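Local atomic coordinates of CRISPR-associated protein, Cse1 family (Acidimicrobium ferrooxidans, PDB entry 4H3T), a protein that is a Cse1-family protein that probably serves as the large subunit of a type I-E CRISPR Cascade complex, helping to recognise invading DNA. Residues A[30-35]-A[93-98]; A[188-193]-A[244-249]; A[340-343]-A[349-352]. The protein carries 1 engineered substitution. All blocks are in the same frame, centred on the assembly; numbering follows the deposited sequence.

Interaction 1 (A[30-35]-A[93-98]); sequences VSLRDI and DYFARW
Phe95 sets its ring obliquely against the first turn of helix 32-37, meeting Leu32 and the backbone of Arg33, while Phe102 packs against the same ring in a T-shaped (edge-to-face) arrangement. Farther along the same segment flat groups also lie over one another: Trp98 CD1 sits over a face of the Tyr94 ring, near its rim, and Trp98 CZ2 lies 3.7 Å above the plane of the Arg97 guanidinium, over its centre. This is helix-to-helix packing, with one aromatic side chain of helix 88-98 set against the capped N-terminus of short helix 32-37. Ring carbon CZ of Phe95 comes to 3.8 Å from Leu32 CB, and its neighbour CE2 lies 3.9 Å from Arg33 CA, so the ring touches main chain as well as side chain. A first torsion of -74° sets CG of Phe95 beside its own backbone N and anti to the carbonyl carbon, and the ring then lies against Leu32 and Arg33. Leu32 continues the apolar patch on to Leu63 of helix 52-68 and Leu18 of strand 18-22. Arg33 turns differently: beyond CB, which is 4.2 Å from Phe95 CD2, its chain leads away from the ring, and its guanidinium pairs with Asp92 through NE and with Glu88 through NH2. Both acids belong to helix 88-98, so charge ties together the same two helices that the phenylalanine joins by apolar packing. A longer salt bridge, 3.6 Å from Arg33 NH1 to Asp34 OD1, occupies the remaining nitrogen. The turn receiving the ring is held by Ser31, the N-cap residue, whose OG accepts from Asp34 N at 3.1 Å along a nearly straight 169° bond.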
ATOM      1  N   VAL A  30       4.092 -17.683 -13.256  1.00 43.31           N
ATOM      2  CA  VAL A  30       4.327 -17.451 -14.683  1.00 42.33           C
ATOM      3  C   VAL A  30       5.631 -16.655 -14.865  1.00 43.97           C
ATOM      4  O   VAL A  30       6.137 -16.027 -13.932  1.00 42.10           O
ATOM      5  CB  VAL A  30       3.120 -16.744 -15.360  1.00 46.18           C
ATOM      6  CG1 VAL A  30       1.886 -17.644 -15.352  1.00 46.75           C
ATOM      7  CG2 VAL A  30       2.796 -15.366 -14.723  1.00 45.63           C
ATOM      8  N   SER A  31       6.132 -16.655 -16.066  1.00 40.10           N
ATOM      9  CA  SER A  31       7.314 -15.872 -16.467  1.00 40.37           C
ATOM     10  C   SER A  31       6.873 -14.451 -16.802  1.00 47.03           C
ATOM     11  O   SER A  31       5.665 -14.192 -16.908  1.00 44.52           O
ATOM     12  CB  SER A  31       7.917 -16.497 -17.694  1.00 47.17           C
ATOM     13  OG  SER A  31       6.929 -16.443 -18.709  1.00 47.77           O
ATOM     14  N   LEU A  32       7.824 -13.556 -17.016  1.00 42.32           N
ATOM     15  CA  LEU A  32       7.480 -12.195 -17.399  1.00 43.22           C
ATOM     16  C   LEU A  32       6.862 -12.156 -18.804  1.00 46.35           C
ATOM     17  O   LEU A  32       5.948 -11.401 -19.021  1.00 46.70           O
ATOM     18  CB  LEU A  32       8.662 -11.241 -17.348  1.00 43.21           C
ATOM     19  CG  LEU A  32       9.168 -10.879 -16.003  1.00 44.94           C
ATOM     20  CD1 LEU A  32      10.555 -10.317 -16.138  1.00 46.91           C
ATOM     21  CD2 LEU A  32       8.268  -9.879 -15.327  1.00 42.29           C
ATOM     22  N   ARG A  33       7.269 -13.040 -19.702  1.00 45.87           N
ATOM     23  CA  ARG A  33       6.689 -13.120 -21.016  1.00 45.31           C
ATOM     24  C   ARG A  33       5.210 -13.523 -20.894  1.00 50.73           C
ATOM     25  O   ARG A  33       4.355 -12.829 -21.442  1.00 48.04           O
ATOM     26  CB  ARG A  33       7.483 -14.088 -21.921  1.00 46.62           C
ATOM     27  CG  ARG A  33       7.008 -13.991 -23.359  1.00 55.02           C
ATOM     28  CD  ARG A  33       6.517 -15.311 -23.874  1.00 66.43           C
ATOM     29  NE  ARG A  33       6.120 -15.226 -25.284  1.00 63.74           N
ATOM     30  CZ  ARG A  33       5.127 -15.924 -25.820  1.00 71.68           C
ATOM     31  NH1 ARG A  33       4.408 -16.753 -25.069  1.00 55.39           N
ATOM     32  NH2 ARG A  33       4.824 -15.783 -27.111  1.00 60.95           N
ATOM     33  N   ASP A  34       4.914 -14.596 -20.158  1.00 49.39           N
ATOM     34  CA  ASP A  34       3.532 -15.059 -19.972  1.00 50.68           C
ATOM     35  C   ASP A  34       2.669 -14.107 -19.160  1.00 54.32           C
ATOM     36  O   ASP A  34       1.490 -14.005 -19.429  1.00 54.11           O
ATOM     37  CB  ASP A  34       3.495 -16.467 -19.337  1.00 52.12           C
ATOM     38  CG  ASP A  34       3.697 -17.544 -20.389  1.00 64.73           C
ATOM     39  OD1 ASP A  34       3.676 -17.203 -21.595  1.00 66.80           O
ATOM     40  OD2 ASP A  34       3.908 -18.721 -20.009  1.00 66.05           O
ATOM     41  N   ILE A  35       3.221 -13.372 -18.237  1.00 48.78           N
ATOM     42  CA  ILE A  35       2.375 -12.443 -17.482  1.00 47.93           C
ATOM     43  C   ILE A  35       1.786 -11.333 -18.445  1.00 51.36           C
ATOM     44  O   ILE A  35       0.662 -10.889 -18.237  1.00 50.79           O
ATOM     45  CB  ILE A  35       3.094 -11.892 -16.211  1.00 48.48           C
ATOM     46  CG1 ILE A  35       2.062 -11.679 -15.075  1.00 50.59           C
ATOM     47  CG2 ILE A  35       3.902 -10.679 -16.500  1.00 45.37           C
ATOM     48  CD1 ILE A  35       2.545 -11.139 -13.824  1.00 48.11           C
ATOM     49  N   ASP A  93       9.530  -9.188 -29.256  1.00 58.15           N
ATOM     50  CA  ASP A  93      10.608  -8.317 -29.748  1.00 58.08           C
ATOM     51  C   ASP A  93      11.368  -7.677 -28.564  1.00 58.38           C
ATOM     52  O   ASP A  93      12.591  -7.619 -28.579  1.00 57.84           O
ATOM     53  CB  ASP A  93      10.061  -7.187 -30.659  1.00 60.52           C
ATOM     54  CG  ASP A  93       9.547  -7.622 -32.008  1.00 79.37           C
ATOM     55  OD1 ASP A  93       9.827  -8.794 -32.412  1.00 81.60           O
ATOM     56  OD2 ASP A  93       8.834  -6.809 -32.658  1.00 90.18           O
ATOM     57  N   TYR A  94      10.649  -7.238 -27.532  1.00 52.62           N
ATOM     58  CA  TYR A  94      11.314  -6.625 -26.372  1.00 50.14           C
ATOM     59  C   TYR A  94      12.201  -7.652 -25.657  1.00 53.95           C
ATOM     60  O   TYR A  94      13.377  -7.373 -25.434  1.00 52.46           O
ATOM     61  CB  TYR A  94      10.299  -5.989 -25.411  1.00 49.09           C
ATOM     62  CG  TYR A  94      10.960  -5.229 -24.284  1.00 47.69           C
ATOM     63  CD1 TYR A  94      11.391  -3.918 -24.458  1.00 47.76           C
ATOM     64  CD2 TYR A  94      11.231  -5.847 -23.076  1.00 48.34           C
ATOM     65  CE1 TYR A  94      12.040  -3.240 -23.442  1.00 47.60           C
ATOM     66  CE2 TYR A  94      11.962  -5.214 -22.090  1.00 45.85           C
ATOM     67  CZ  TYR A  94      12.322  -3.897 -22.249  1.00 49.51           C
ATOM     68  OH  TYR A  94      12.982  -3.285 -21.216  1.00 48.98           O
ATOM     69  N   PHE A  95      11.658  -8.830 -25.311  1.00 52.51           N
ATOM     70  CA  PHE A  95      12.455  -9.838 -24.580  1.00 53.97           C
ATOM     71  C   PHE A  95      13.551 -10.444 -25.443  1.00 59.32           C
ATOM     72  O   PHE A  95      14.591 -10.783 -24.879  1.00 60.32           O
ATOM     73  CB  PHE A  95      11.575 -10.930 -23.950  1.00 55.06           C
ATOM     74  CG  PHE A  95      10.841 -10.438 -22.738  1.00 53.76           C
ATOM     75  CD1 PHE A  95      11.533  -9.909 -21.652  1.00 54.50           C
ATOM     76  CD2 PHE A  95       9.449 -10.431 -22.698  1.00 55.05           C
ATOM     77  CE1 PHE A  95      10.857  -9.463 -20.532  1.00 53.52           C
ATOM     78  CE2 PHE A  95       8.770  -9.917 -21.583  1.00 56.21           C
ATOM     79  CZ  PHE A  95       9.482  -9.379 -20.544  1.00 54.89           C
ATOM     80  N   ALA A  96      13.434 -10.460 -26.782  1.00 58.27           N
ATOM     81  CA  ALA A  96      14.567 -10.908 -27.621  1.00 58.48           C
ATOM     82  C   ALA A  96      15.702  -9.886 -27.458  1.00 65.20           C
ATOM     83  O   ALA A  96      16.837 -10.281 -27.258  1.00 68.38           O
ATOM     84  CB  ALA A  96      14.158 -11.043 -29.097  1.00 61.73           C
ATOM     85  N   ARG A  97      15.388  -8.573 -27.448  1.00 59.43           N
ATOM     86  CA  ARG A  97      16.419  -7.535 -27.269  1.00 59.31           C
ATOM     87  C   ARG A  97      17.058  -7.535 -25.868  1.00 56.19           C
ATOM     88  O   ARG A  97      18.245  -7.295 -25.766  1.00 52.91           O
ATOM     89  CB  ARG A  97      15.829  -6.128 -27.548  1.00 63.85           C
ATOM     90  CG  ARG A  97      16.694  -4.890 -27.230  1.00 80.43           C
ATOM     91  CD  ARG A  97      17.764  -4.588 -28.261  1.00 95.12           C
ATOM     92  NE  ARG A  97      18.544  -3.376 -27.961  1.00 97.49           N
ATOM     93  CZ  ARG A  97      19.574  -3.293 -27.110  1.00102.52           C
ATOM     94  NH1 ARG A  97      19.964  -4.354 -26.408  1.00 72.50           N
ATOM     95  NH2 ARG A  97      20.210  -2.140 -26.941  1.00 92.97           N
ATOM     96  N   TRP A  98      16.295  -7.763 -24.804  1.00 52.68           N
ATOM     97  CA  TRP A  98      16.804  -7.548 -23.458  1.00 51.62           C
ATOM     98  C   TRP A  98      16.958  -8.768 -22.600  1.00 55.29           C
ATOM     99  O   TRP A  98      17.406  -8.624 -21.435  1.00 52.45           O
ATOM    100  CB  TRP A  98      15.839  -6.576 -22.757  1.00 48.80           C
ATOM    101  CG  TRP A  98      15.900  -5.201 -23.366  1.00 49.84           C
ATOM    102  CD1 TRP A  98      15.003  -4.635 -24.218  1.00 52.78           C
ATOM    103  CD2 TRP A  98      17.012  -4.309 -23.302  1.00 50.06           C
ATOM    104  NE1 TRP A  98      15.455  -3.410 -24.639  1.00 52.46           N
ATOM    105  CE2 TRP A  98      16.691  -3.181 -24.091  1.00 54.29           C
ATOM    106  CE3 TRP A  98      18.260  -4.359 -22.661  1.00 50.34           C
ATOM    107  CZ2 TRP A  98      17.559  -2.099 -24.233  1.00 53.95           C
ATOM    108  CZ3 TRP A  98      19.125  -3.293 -22.811  1.00 52.21           C
ATOM    109  CH2 TRP A  98      18.768  -2.167 -23.567  1.00 53.43           C
TER

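Interaction 2 (A[188-193]-A[244-249])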
ATOM      1  N   GLY A 188      33.326  -0.167   8.989  1.00 54.04           N
ATOM      2  CA  GLY A 188      32.927  -1.352   8.247  1.00 52.83           C
ATOM      3  C   GLY A 188      31.528  -1.354   7.639  1.00 52.04           C
ATOM      4  O   GLY A 188      31.121  -2.347   7.033  1.00 50.62           O
ATOM      5  N   LYS A 189      30.779  -0.260   7.767  1.00 48.70           N
ATOM      6  CA  LYS A 189      29.395  -0.209   7.293  1.00 47.80           C
ATOM      7  C   LYS A 189      29.091   1.063   6.482  1.00 52.29           C
ATOM      8  O   LYS A 189      29.860   2.029   6.491  1.00 51.54           O
ATOM      9  CB  LYS A 189      28.466  -0.290   8.532  1.00 50.76           C
ATOM     10  CG  LYS A 189      28.519   0.882   9.464  1.00 64.81           C
ATOM     11  CD  LYS A 189      27.550   0.636  10.619  1.00 67.46           C
ATOM     12  CE  LYS A 189      27.503   1.671  11.721  1.00 77.40           C
ATOM     13  NZ  LYS A 189      26.355   1.430  12.662  1.00 75.31           N
ATOM     14  N   ASP A 190      27.990   1.022   5.729  1.00 47.01           N
ATOM     15  CA  ASP A 190      27.424   2.218   5.076  1.00 45.84           C
ATOM     16  C   ASP A 190      25.893   2.078   5.217  1.00 49.09           C
ATOM     17  O   ASP A 190      25.305   1.241   4.532  1.00 45.14           O
ATOM     18  CB  ASP A 190      27.889   2.383   3.640  1.00 47.62           C
ATOM     19  CG  ASP A 190      27.270   3.578   2.909  1.00 51.29           C
ATOM     20  OD1 ASP A 190      26.659   4.446   3.577  1.00 52.01           O
ATOM     21  OD2 ASP A 190      27.340   3.616   1.661  1.00 53.20           O
ATOM     22  N   THR A 191      25.294   2.840   6.138  1.00 47.48           N
ATOM     23  CA  THR A 191      23.897   2.728   6.528  1.00 47.37           C
ATOM     24  C   THR A 191      22.926   3.405   5.576  1.00 47.68           C
ATOM     25  O   THR A 191      22.933   4.619   5.439  1.00 47.03           O
ATOM     26  CB  THR A 191      23.704   3.264   7.964  1.00 52.13           C
ATOM     27  OG1 THR A 191      24.599   2.523   8.808  1.00 52.53           O
ATOM     28  CG2 THR A 191      22.274   3.030   8.504  1.00 50.67           C
ATOM     29  N   PRO A 192      22.021   2.650   4.943  1.00 42.16           N
ATOM     30  CA  PRO A 192      21.045   3.305   4.048  1.00 41.72           C
ATOM     31  C   PRO A 192      19.820   3.830   4.777  1.00 44.64           C
ATOM     32  O   PRO A 192      19.528   3.446   5.908  1.00 44.40           O
ATOM     33  CB  PRO A 192      20.629   2.156   3.110  1.00 42.14           C
ATOM     34  CG  PRO A 192      20.694   0.935   3.996  1.00 43.76           C
ATOM     35  CD  PRO A 192      21.828   1.182   4.965  1.00 42.36           C
ATOM     36  N   ALA A 193      19.024   4.609   4.066  1.00 44.62           N
ATOM     37  CA  ALA A 193      17.679   4.979   4.493  1.00 43.62           C
ATOM     38  C   ALA A 193      16.779   3.751   4.239  1.00 42.80           C
ATOM     39  O   ALA A 193      17.165   2.814   3.511  1.00 40.23           O
ATOM     40  CB  ALA A 193      17.168   6.214   3.692  1.00 44.70           C
ATOM     41  N   PRO A 244      29.561  -1.154  -6.493  1.00 46.57           N
ATOM     42  CA  PRO A 244      29.375  -0.928  -5.045  1.00 44.96           C
ATOM     43  C   PRO A 244      29.109   0.521  -4.615  1.00 49.06           C
ATOM     44  O   PRO A 244      28.635   0.729  -3.510  1.00 49.34           O
ATOM     45  CB  PRO A 244      30.683  -1.428  -4.439  1.00 47.29           C
ATOM     46  CG  PRO A 244      31.686  -1.320  -5.537  1.00 53.68           C
ATOM     47  CD  PRO A 244      30.950  -1.525  -6.823  1.00 48.22           C
ATOM     48  N   THR A 245      29.358   1.512  -5.482  1.00 46.73           N
ATOM     49  CA  THR A 245      29.157   2.921  -5.170  1.00 47.02           C
ATOM     50  C   THR A 245      27.665   3.235  -5.311  1.00 49.98           C
ATOM     51  O   THR A 245      26.948   2.550  -6.054  1.00 47.01           O
ATOM     52  CB  THR A 245      30.025   3.781  -6.049  1.00 55.04           C
ATOM     53  OG1 THR A 245      29.619   3.555  -7.387  1.00 54.51           O
ATOM     54  CG2 THR A 245      31.506   3.459  -5.888  1.00 50.12           C
ATOM     55  N   ARG A 246      27.213   4.270  -4.607  1.00 47.57           N
ATOM     56  CA  ARG A 246      25.799   4.682  -4.634  1.00 46.14           C
ATOM     57  C   ARG A 246      25.687   6.194  -4.552  1.00 49.30           C
ATOM     58  O   ARG A 246      26.631   6.888  -4.167  1.00 49.92           O
ATOM     59  CB  ARG A 246      25.042   4.013  -3.477  1.00 43.72           C
ATOM     60  CG  ARG A 246      25.361   4.597  -2.083  1.00 47.01           C
ATOM     61  CD  ARG A 246      25.092   3.613  -0.981  1.00 48.90           C
ATOM     62  NE  ARG A 246      25.080   4.239   0.346  1.00 47.93           N
ATOM     63  CZ  ARG A 246      24.059   4.833   0.944  1.00 53.07           C
ATOM     64  NH1 ARG A 246      24.204   5.334   2.157  1.00 46.72           N
ATOM     65  NH2 ARG A 246      22.865   4.906   0.343  1.00 44.04           N
ATOM     66  N   VAL A 247      24.538   6.697  -4.912  1.00 47.27           N
ATOM     67  CA  VAL A 247      24.275   8.143  -4.977  1.00 49.28           C
ATOM     68  C   VAL A 247      22.883   8.430  -4.506  1.00 52.03           C
ATOM     69  O   VAL A 247      22.039   7.520  -4.453  1.00 50.12           O
ATOM     70  CB  VAL A 247      24.444   8.727  -6.453  1.00 53.05           C
ATOM     71  CG1 VAL A 247      25.862   8.569  -7.005  1.00 53.74           C
ATOM     72  CG2 VAL A 247      23.443   8.141  -7.416  1.00 50.91           C
HETATM   73  N   MSE A 248      22.618   9.712  -4.275  1.00 49.65           N
HETATM   74  CA  MSE A 248      21.266  10.259  -4.176  1.00 50.32           C
HETATM   75  C   MSE A 248      21.022  10.875  -5.563  1.00 55.13           C
HETATM   76  O   MSE A 248      21.860  11.645  -6.005  1.00 55.25           O
HETATM   77  CB  MSE A 248      21.037  11.288  -3.078  1.00 53.43           C
HETATM   78  CG  MSE A 248      19.589  11.865  -3.206  1.00 63.18           C
HETATM   79 SE   MSE A 248      19.112  13.131  -1.901  0.61 74.93          SE
HETATM   80  CE  MSE A 248      18.790  11.866  -0.459  1.00 70.87           C
ATOM     81  N   ARG A 249      19.915  10.537  -6.221  1.00 48.87           N
ATOM     82  CA  ARG A 249      19.609  10.939  -7.595  1.00 50.29           C
ATOM     83  C   ARG A 249      18.119  11.121  -7.761  1.00 51.60           C
ATOM     84  O   ARG A 249      17.326  10.341  -7.217  1.00 46.97           O
ATOM     85  CB  ARG A 249      20.100   9.779  -8.534  1.00 52.43           C
ATOM     86  CG  ARG A 249      19.855   9.933  -9.982  1.00 66.96           C
ATOM     87  CD  ARG A 249      20.694   8.945 -10.795  1.00 53.77           C
ATOM     88  NE  ARG A 249      20.189   7.566 -10.810  1.00 52.50           N
ATOM     89  CZ  ARG A 249      19.124   7.168 -11.507  1.00 57.57           C
ATOM     90  NH1 ARG A 249      18.402   8.046 -12.187  1.00 47.66           N
ATOM     91  NH2 ARG A 249      18.744   5.896 -11.487  1.00 49.63           N
TER
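Arg246 lays one edge of its guanidinium along the carboxylate of Asp190, overlapping it in a side-on, two-point salt bridge that ties the loop 188-193 to the segment running into strand 248-249 of a mixed sheet. NE gives a hydrogen bond to OD2 of Asp190 at 2.7 Å, and NH1 of the arginine reaches OD1 of the same carboxylate at 3.0 Å. Both oxygens lie near the guanidinium plane, yet the match is not coplanar, because the two groups are turned 50° apart: NE meets OD2 from above the carboxylate plane, while NH1 comes to OD1 on its syn side, also tilted out of plane. The side chains approach from opposite directions. Asp190 extends its carboxylate with CG anti to the backbone N (chi1 177°), and Arg246 runs straight out from CG to NE to meet it. Asp190 OD2 is gripped a second time, by Asn182 ND2. The far nitrogen, NH2 of Arg246, turns to strand 275-289, where Glu288 OE2 and Gly286 O receive it, so one guanidinium joins the loop to the sheet. With a leucine in its place, the buried carboxylate of Asp190 would probably lose its charged mate and be freer to turn, and Glu288 would lose a salt-bridge partner as well. Pro192 packs obliquely by the group, its CA 4.2 Å from Arg246 NH1, and Glu288 OE2 also accepts from Ala193 N just beyond it.

Interaction 3 (A[340-343]-A[349-352])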
ATOM      1  N   GLU A 340      -3.700  18.777   0.866  1.00 54.58           N
ATOM      2  CA  GLU A 340      -3.560  17.381   0.465  1.00 51.16           C
ATOM      3  C   GLU A 340      -3.738  17.231  -1.030  1.00 53.76           C
ATOM      4  O   GLU A 340      -4.586  17.898  -1.604  1.00 54.73           O
ATOM      5  CB  GLU A 340      -4.610  16.541   1.159  1.00 51.76           C
ATOM      6  CG  GLU A 340      -4.514  16.396   2.681  1.00 55.57           C
ATOM      7  CD  GLU A 340      -5.613  15.497   3.232  1.00 72.05           C
ATOM      8  OE1 GLU A 340      -6.771  15.604   2.761  1.00 69.73           O
ATOM      9  OE2 GLU A 340      -5.331  14.722   4.174  1.00 70.25           O
ATOM     10  N   GLN A 341      -3.042  16.297  -1.643  1.00 47.07           N
ATOM     11  CA  GLN A 341      -3.123  16.063  -3.085  1.00 46.73           C
ATOM     12  C   GLN A 341      -3.153  14.553  -3.293  1.00 47.62           C
ATOM     13  O   GLN A 341      -2.221  13.834  -2.873  1.00 44.19           O
ATOM     14  CB  GLN A 341      -1.882  16.800  -3.658  1.00 48.49           C
ATOM     15  CG  GLN A 341      -1.308  16.601  -5.063  1.00 70.55           C
ATOM     16  CD  GLN A 341       0.253  16.818  -5.019  1.00 81.97           C
ATOM     17  OE1 GLN A 341       0.883  17.485  -4.087  1.00 67.57           O
ATOM     18  NE2 GLN A 341       0.932  16.185  -5.961  1.00 68.85           N
ATOM     19  N   ARG A 342      -4.219  14.049  -3.905  1.00 45.22           N
ATOM     20  CA  ARG A 342      -4.379  12.620  -4.111  1.00 46.85           C
ATOM     21  C   ARG A 342      -3.291  12.040  -5.072  1.00 47.91           C
ATOM     22  O   ARG A 342      -2.606  12.767  -5.803  1.00 46.01           O
ATOM     23  CB  ARG A 342      -5.807  12.265  -4.620  1.00 48.25           C
ATOM     24  CG  ARG A 342      -6.075  12.643  -6.058  1.00 47.31           C
ATOM     25  CD  ARG A 342      -7.521  12.403  -6.512  1.00 43.73           C
ATOM     26  NE  ARG A 342      -8.515  12.843  -5.535  1.00 48.04           N
ATOM     27  CZ  ARG A 342      -9.812  12.592  -5.586  1.00 53.61           C
ATOM     28  NH1 ARG A 342     -10.338  11.984  -6.644  1.00 48.69           N
ATOM     29  NH2 ARG A 342     -10.605  12.998  -4.614  1.00 48.14           N
ATOM     30  N   ALA A 343      -3.085  10.727  -4.956  1.00 42.39           N
ATOM     31  CA  ALA A 343      -2.198   9.955  -5.838  1.00 40.83           C
ATOM     32  C   ALA A 343      -2.575  10.224  -7.278  1.00 43.48           C
ATOM     33  O   ALA A 343      -3.754  10.241  -7.621  1.00 41.70           O
ATOM     34  CB  ALA A 343      -2.292   8.483  -5.539  1.00 42.15           C
ATOM     35  N   VAL A 349      -7.668   7.765 -13.016  1.00 45.58           N
ATOM     36  CA  VAL A 349      -8.836   6.859 -13.006  1.00 46.65           C
ATOM     37  C   VAL A 349     -10.184   7.675 -12.920  1.00 51.25           C
ATOM     38  O   VAL A 349     -11.217   7.227 -13.423  1.00 49.14           O
ATOM     39  CB  VAL A 349      -8.740   5.789 -11.861  1.00 51.84           C
ATOM     40  CG1 VAL A 349     -10.047   4.989 -11.714  1.00 53.79           C
ATOM     41  CG2 VAL A 349      -7.615   4.826 -12.155  1.00 51.94           C
ATOM     42  N   GLU A 350     -10.165   8.782 -12.196  1.00 50.27           N
ATOM     43  CA  GLU A 350     -11.308   9.678 -12.001  1.00 51.45           C
ATOM     44  C   GLU A 350     -11.920  10.065 -13.360  1.00 59.99           C
ATOM     45  O   GLU A 350     -13.135  10.177 -13.450  1.00 60.11           O
ATOM     46  CB  GLU A 350     -10.817  10.902 -11.191  1.00 52.51           C
ATOM     47  CG  GLU A 350     -11.731  12.081 -10.990  1.00 62.21           C
ATOM     48  CD  GLU A 350     -11.077  13.250 -10.263  1.00 69.38           C
ATOM     49  OE1 GLU A 350     -10.048  13.065  -9.558  1.00 60.08           O
ATOM     50  OE2 GLU A 350     -11.629  14.368 -10.392  1.00 71.65           O
ATOM     51  N   GLY A 351     -11.097  10.223 -14.410  1.00 58.07           N
ATOM     52  CA  GLY A 351     -11.599  10.555 -15.732  1.00 58.32           C
ATOM     53  C   GLY A 351     -12.004   9.399 -16.634  1.00 61.28           C
ATOM     54  O   GLY A 351     -12.214   9.647 -17.816  1.00 62.32           O
ATOM     55  N   LEU A 352     -12.140   8.151 -16.129  1.00 56.41           N
ATOM     56  CA  LEU A 352     -12.439   6.964 -16.973  1.00 56.34           C
ATOM     57  C   LEU A 352     -13.886   6.390 -16.943  1.00 61.63           C
ATOM     58  O   LEU A 352     -14.125   5.306 -17.492  1.00 62.85           O
ATOM     59  CB  LEU A 352     -11.470   5.803 -16.581  1.00 53.89           C
ATOM     60  CG  LEU A 352      -9.990   6.124 -16.654  1.00 55.59           C
ATOM     61  CD1 LEU A 352      -9.140   4.919 -16.289  1.00 55.77           C
ATOM     62  CD2 LEU A 352      -9.610   6.675 -18.014  1.00 55.76           C
TER
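The chain leaves strand 340-341, passes Ala343 at the N-cap of helix 344-350, and returns so that the CA atoms of Arg342 and Glu350, the nearest pair, are 10.9 Å apart. This is a strand-to-helix connection bridged by a short-range salt bridge, at an outermost strand of a three-stranded antiparallel sheet. Arg342 NH1 stands 3.1 Å from Glu350 OE1, the one close approach between the segments. The side chains cross at about a right angle, with guanidinium and carboxylate planes 63° apart, and a single nitrogen faces a single oxygen; there is no two-point grip. Arg342 gets there by a bend in its chain at chi3 (44°), whereas Glu350 reaches out extended beyond CG. The strongest polar partner of Arg342 lies outside: NH1 donates to Leu391 O at the end of helix 388-391. NH2 donates to Leu334 O of helix 330-334, which gives the buried arginine polar company from several parts of the fold. The strongest polar partner of Glu350 is Gln393, whose NE2 donates to OE1. Beyond the glutamate the backbone turns, and Leu352 N bonds to Val349 O at 3.0 Å.

The three contacts use separate elements and follow one another along the chain, with centres 31 to 34 Å apart and no touching atoms. Interaction 1 is the buried one, an apolar packing of helix on helix, its charges kept to the flank. Interaction 2 is polar and only partly buried, and joins two loop segments beside a sheet through a two-bond ion pair. Interaction 3, nearest the centre of the chain at 16 Å, is also ionic, but single-pointed, and its segments are only six residues apart at their closest ends, whereas the other two reach across more than fifty. In both ionic contacts the arginine is shared with backbone carbonyls elsewhere.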